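Taurocyamine kinase (Schistosoma mansoni, PDB 4WOD) reversibly transfers a phosphate between ATP and taurocyamine, using magnesium as cofactor, in a chain built of two fused phosphagen kinase repeats. Local coordinates at residues V50-N53 against A54-G58; A69-T72 against F73-F76. The protein carries 4 engineered substitutions. One frame throughout, in Å; residues are numbered along the deposited sequence.

Contact 1: V50-N53 against A54-G58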
# COMPACT_ATOMS: atom_id res chain seq x y z
N VAL A 50 2.15 27.68 9.69
CA VAL A 50 2.06 26.36 10.33
C VAL A 50 0.92 26.24 11.34
O VAL A 50 0.68 25.16 11.89
CB VAL A 50 3.39 26.00 11.08
CG1 VAL A 50 4.55 25.89 10.09
CG2 VAL A 50 3.70 27.03 12.17
N ASN A 51 0.23 27.34 11.57
CA ASN A 51 -0.85 27.41 12.53
C ASN A 51 -1.86 26.28 12.37
O ASN A 51 -2.22 25.62 13.34
CB ASN A 51 -1.55 28.75 12.42
CG ASN A 51 -2.52 28.98 13.56
OD1 ASN A 51 -2.12 29.18 14.70
ND2 ASN A 51 -3.80 28.95 13.26
N THR A 52 -2.30 26.03 11.14
CA THR A 52 -3.33 25.01 10.93
C THR A 52 -2.84 23.61 11.33
O THR A 52 -3.63 22.74 11.72
CB THR A 52 -3.82 25.00 9.45
OG1 THR A 52 -5.12 24.39 9.36
CG2 THR A 52 -2.83 24.25 8.55
N ASN A 53 -1.53 23.38 11.28
CA ASN A 53 -1.00 22.07 11.67
C ASN A 53 -1.15 21.82 13.16
O ASN A 53 -1.30 20.68 13.59
CB ASN A 53 0.46 21.92 11.27
CG ASN A 53 0.66 21.96 9.78
OD1 ASN A 53 1.31 22.87 9.25
ND2 ASN A 53 0.10 20.97 9.08
N ALA A 54 -1.08 22.88 13.94
CA ALA A 54 -1.20 22.77 15.39
C ALA A 54 -2.58 22.29 15.82
O ALA A 54 -2.74 21.72 16.90
CB ALA A 54 -0.90 24.11 16.05
N TYR A 55 -3.59 22.53 14.98
CA TYR A 55 -4.97 22.25 15.38
C TYR A 55 -5.59 21.15 14.55
O TYR A 55 -6.60 20.59 14.93
CB TYR A 55 -5.81 23.51 15.30
CG TYR A 55 -5.21 24.58 16.17
CD1 TYR A 55 -5.19 24.45 17.55
CD2 TYR A 55 -4.60 25.70 15.61
CE1 TYR A 55 -4.61 25.41 18.36
CE2 TYR A 55 -4.01 26.67 16.41
CZ TYR A 55 -4.02 26.52 17.78
OH TYR A 55 -3.45 27.48 18.56
N ASN A 56 -4.97 20.84 13.42
CA ASN A 56 -5.43 19.75 12.57
C ASN A 56 -4.34 18.71 12.35
O ASN A 56 -3.59 18.78 11.37
CB ASN A 56 -5.94 20.31 11.25
CG ASN A 56 -7.05 21.33 11.45
OD1 ASN A 56 -6.80 22.54 11.53
ND2 ASN A 56 -8.28 20.85 11.56
N PRO A 57 -4.24 17.73 13.26
CA PRO A 57 -3.14 16.76 13.16
C PRO A 57 -3.17 15.89 11.90
O PRO A 57 -2.14 15.32 11.55
CB PRO A 57 -3.31 15.90 14.42
CG PRO A 57 -4.73 16.12 14.86
CD PRO A 57 -5.10 17.51 14.43
N GLY A 58 -4.30 15.81 11.21
CA GLY A 58 -4.40 15.02 10.00
C GLY A 58 -3.77 15.70 8.80
O GLY A 58 -3.47 15.06 7.80
O HOH W 1 -2.56 29.95 17.13
O HOH W 2 -0.59 18.74 10.83
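Asn51 and Tyr55, with Thr52 and Asn56 beside them, make a local contact in the last, weakly bonded turn of helix 46-55, in the small N-terminal domain of the first kinase repeat. Ala54 N reaches Asn51 O at 3.0 Å, but this three-residue bond is weak, with an N-H...O angle of 133°. Thr52 O then takes two donors: Tyr55 N at 3.3 Å, standing well above the carbonyl plane, and Asn56 N at 2.9 Å, which meets the carbonyl almost head-on. That fork on one carbonyl is the last backbone link between the two segments, and from Asn56 on the chain runs as loop toward Gly58.

Among the side chains, Asn51 lies at the edge of the Tyr55 ring. With CG anti to the backbone N (chi1 -170°), the amide ends beside the ring, OD1 3.6 Å from Tyr55 CE2 and the amide and ring planes 63° apart. One water joins their ends, donating to Asn51 OD1 at 2.6 Å and bonding Tyr55 OH at 3.0 Å. Against one face of the same ring lies the methyl CB of Ala54, off toward the rim. A second water accepts from Asn53 ND2 at 2.9 Å and has Asn56 O among the several acceptors within its reach.

The buried polar ends find their main partners in the surrounding fold: Asn51 ND2 bonds Asp194 O and Thr52 OG1 bonds Val191 O, both on helix 190-194, while Asn53 pairs with Thr23 and with Leu61 O beside the bound arginine. Helix 6-14 packs on the side chains of Val50, Asn51, Asn53 and Ala54, so this last turn is in contact with both helix 6-14 and helix 190-194.

Contact 2: A69-T72 against F73-F76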
# COMPACT_ATOMS: atom_id res chain seq x y z
N ALA A 69 6.28 33.56 1.19
CA ALA A 69 6.62 32.67 2.29
C ALA A 69 7.65 31.66 1.83
O ALA A 69 8.54 31.28 2.59
CB ALA A 69 5.40 31.97 2.84
N TYR A 70 7.53 31.20 0.59
CA TYR A 70 8.41 30.14 0.11
C TYR A 70 9.85 30.63 0.07
O TYR A 70 10.76 29.89 0.42
CB TYR A 70 7.94 29.64 -1.26
CG TYR A 70 6.58 28.95 -1.18
CD1 TYR A 70 6.47 27.68 -0.65
CD2 TYR A 70 5.43 29.59 -1.61
CE1 TYR A 70 5.26 27.05 -0.55
CE2 TYR A 70 4.19 28.96 -1.52
CZ TYR A 70 4.12 27.69 -1.00
OH TYR A 70 2.91 27.04 -0.89
N GLU A 71 10.06 31.88 -0.33
CA GLU A 71 11.40 32.46 -0.31
C GLU A 71 11.86 32.85 1.10
O GLU A 71 12.99 32.53 1.49
CB GLU A 71 11.45 33.68 -1.22
CG GLU A 71 12.79 34.40 -1.23
CD GLU A 71 13.97 33.49 -1.56
OE1 GLU A 71 15.07 33.76 -1.03
OE2 GLU A 71 13.82 32.53 -2.34
N THR A 72 10.97 33.48 1.87
CA THR A 72 11.34 34.06 3.18
C THR A 72 11.69 32.98 4.18
O THR A 72 12.67 33.10 4.93
CB THR A 72 10.21 34.94 3.73
OG1 THR A 72 9.85 35.91 2.74
CG2 THR A 72 10.66 35.68 5.04
N PHE A 73 10.92 31.90 4.19
CA PHE A 73 11.24 30.76 5.07
C PHE A 73 11.72 29.55 4.27
O PHE A 73 11.32 28.40 4.51
CB PHE A 73 10.03 30.42 5.94
CG PHE A 73 9.36 31.64 6.52
CD1 PHE A 73 9.99 32.39 7.51
CD2 PHE A 73 8.10 32.03 6.09
CE1 PHE A 73 9.37 33.51 8.06
CE2 PHE A 73 7.47 33.16 6.63
CZ PHE A 73 8.11 33.90 7.62
N ARG A 74 12.63 29.81 3.33
CA ARG A 74 13.07 28.78 2.39
C ARG A 74 13.65 27.48 2.97
O ARG A 74 13.42 26.41 2.42
CB ARG A 74 14.09 29.37 1.43
CG ARG A 74 14.45 28.39 0.35
CD ARG A 74 14.61 29.05 -0.98
NE ARG A 74 15.39 28.20 -1.86
CZ ARG A 74 16.09 28.66 -2.89
NH1 ARG A 74 16.10 29.97 -3.13
NH2 ARG A 74 16.78 27.83 -3.64
N ASP A 75 14.43 27.57 4.05
CA ASP A 75 15.05 26.37 4.61
C ASP A 75 13.98 25.37 5.04
O ASP A 75 14.19 24.15 4.98
CB ASP A 75 15.94 26.70 5.82
CG ASP A 75 17.11 27.60 5.49
OD1 ASP A 75 17.43 27.79 4.29
OD2 ASP A 75 17.73 28.10 6.45
N PHE A 76 12.85 25.90 5.50
CA PHE A 76 11.72 25.08 5.93
C PHE A 76 10.92 24.57 4.73
O PHE A 76 10.71 23.37 4.58
CB PHE A 76 10.82 25.90 6.88
CG PHE A 76 9.49 25.25 7.19
CD1 PHE A 76 9.40 24.16 8.05
CD2 PHE A 76 8.31 25.76 6.63
CE1 PHE A 76 8.16 23.58 8.34
CE2 PHE A 76 7.05 25.18 6.91
CZ PHE A 76 6.98 24.08 7.77
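The methyl CG2 of Thr72 sits over one face of the Phe73 ring, 4.0 Å from its centroid and 14° off the ring normal: a CH-pi contact between neighbours whose side chains extend in the same direction. CG2 lies anti to the backbone N, which brings the methyl over the ring, while OG1, beside the N, bonds Asn68 O. The ring also meets Ala69, whose CB is 4.2 Å from Phe73 CD2.

The backbone sets these groups in place. Phe73 N donates to Ala69 O at 2.9 Å and 165°, closing the last turn of the short helix 69-72. Phe73 then leaves helical geometry and serves as N-cap residue of helix 74-84. Across this break Arg74 N makes a weak bond to Glu71 O, and Arg74 CA lies 3.2 Å from Tyr70 O in a CA-H...O contact.

On the outer side, Glu71 OE2 and Arg74 NH1 form a long salt bridge at 3.5 Å. The carboxylate oxygen comes in at the edge of the guanidinium, near its plane, though the two planes stand 78° apart. The main partner of Arg74 is Asp78, one turn on, which forms a salt bridge with NE. Further out, Tyr35 meets the Phe73 ring edge-to-face, and Tyr70 OH bonds Thr266 O.

The break between the helices is thus apolar on one flank and charged on the other. Arg261 lies close to Arg74, so Asp78, with Glu71 as the secondary partner, probably helps offset the paired positive charge.

How the contacts relate
Contact 1 comes first along the chain, in the last turn of helix 46-55; contact 2 follows at the junction of helices 69-72 and 74-84. Their centres are 18 Å apart, yet they touch: Val50 CG1 packs on Phe76 CZ at 3.8 Å. Ala69 and Phe73 also lean on helix 46-55, through Cys49 and Leu46, making that helix the common element. Both belong to the N-terminal domain of the first repeat, apart from its eight-stranded catalytic sheet. Both lie near the bound arginine, the side chain of Asn53 about 6 Å and that of Tyr70 about 9 Å from it. Asn53 bonds Leu61 of the pocket, so both probably belong to the second shell of the arginine site.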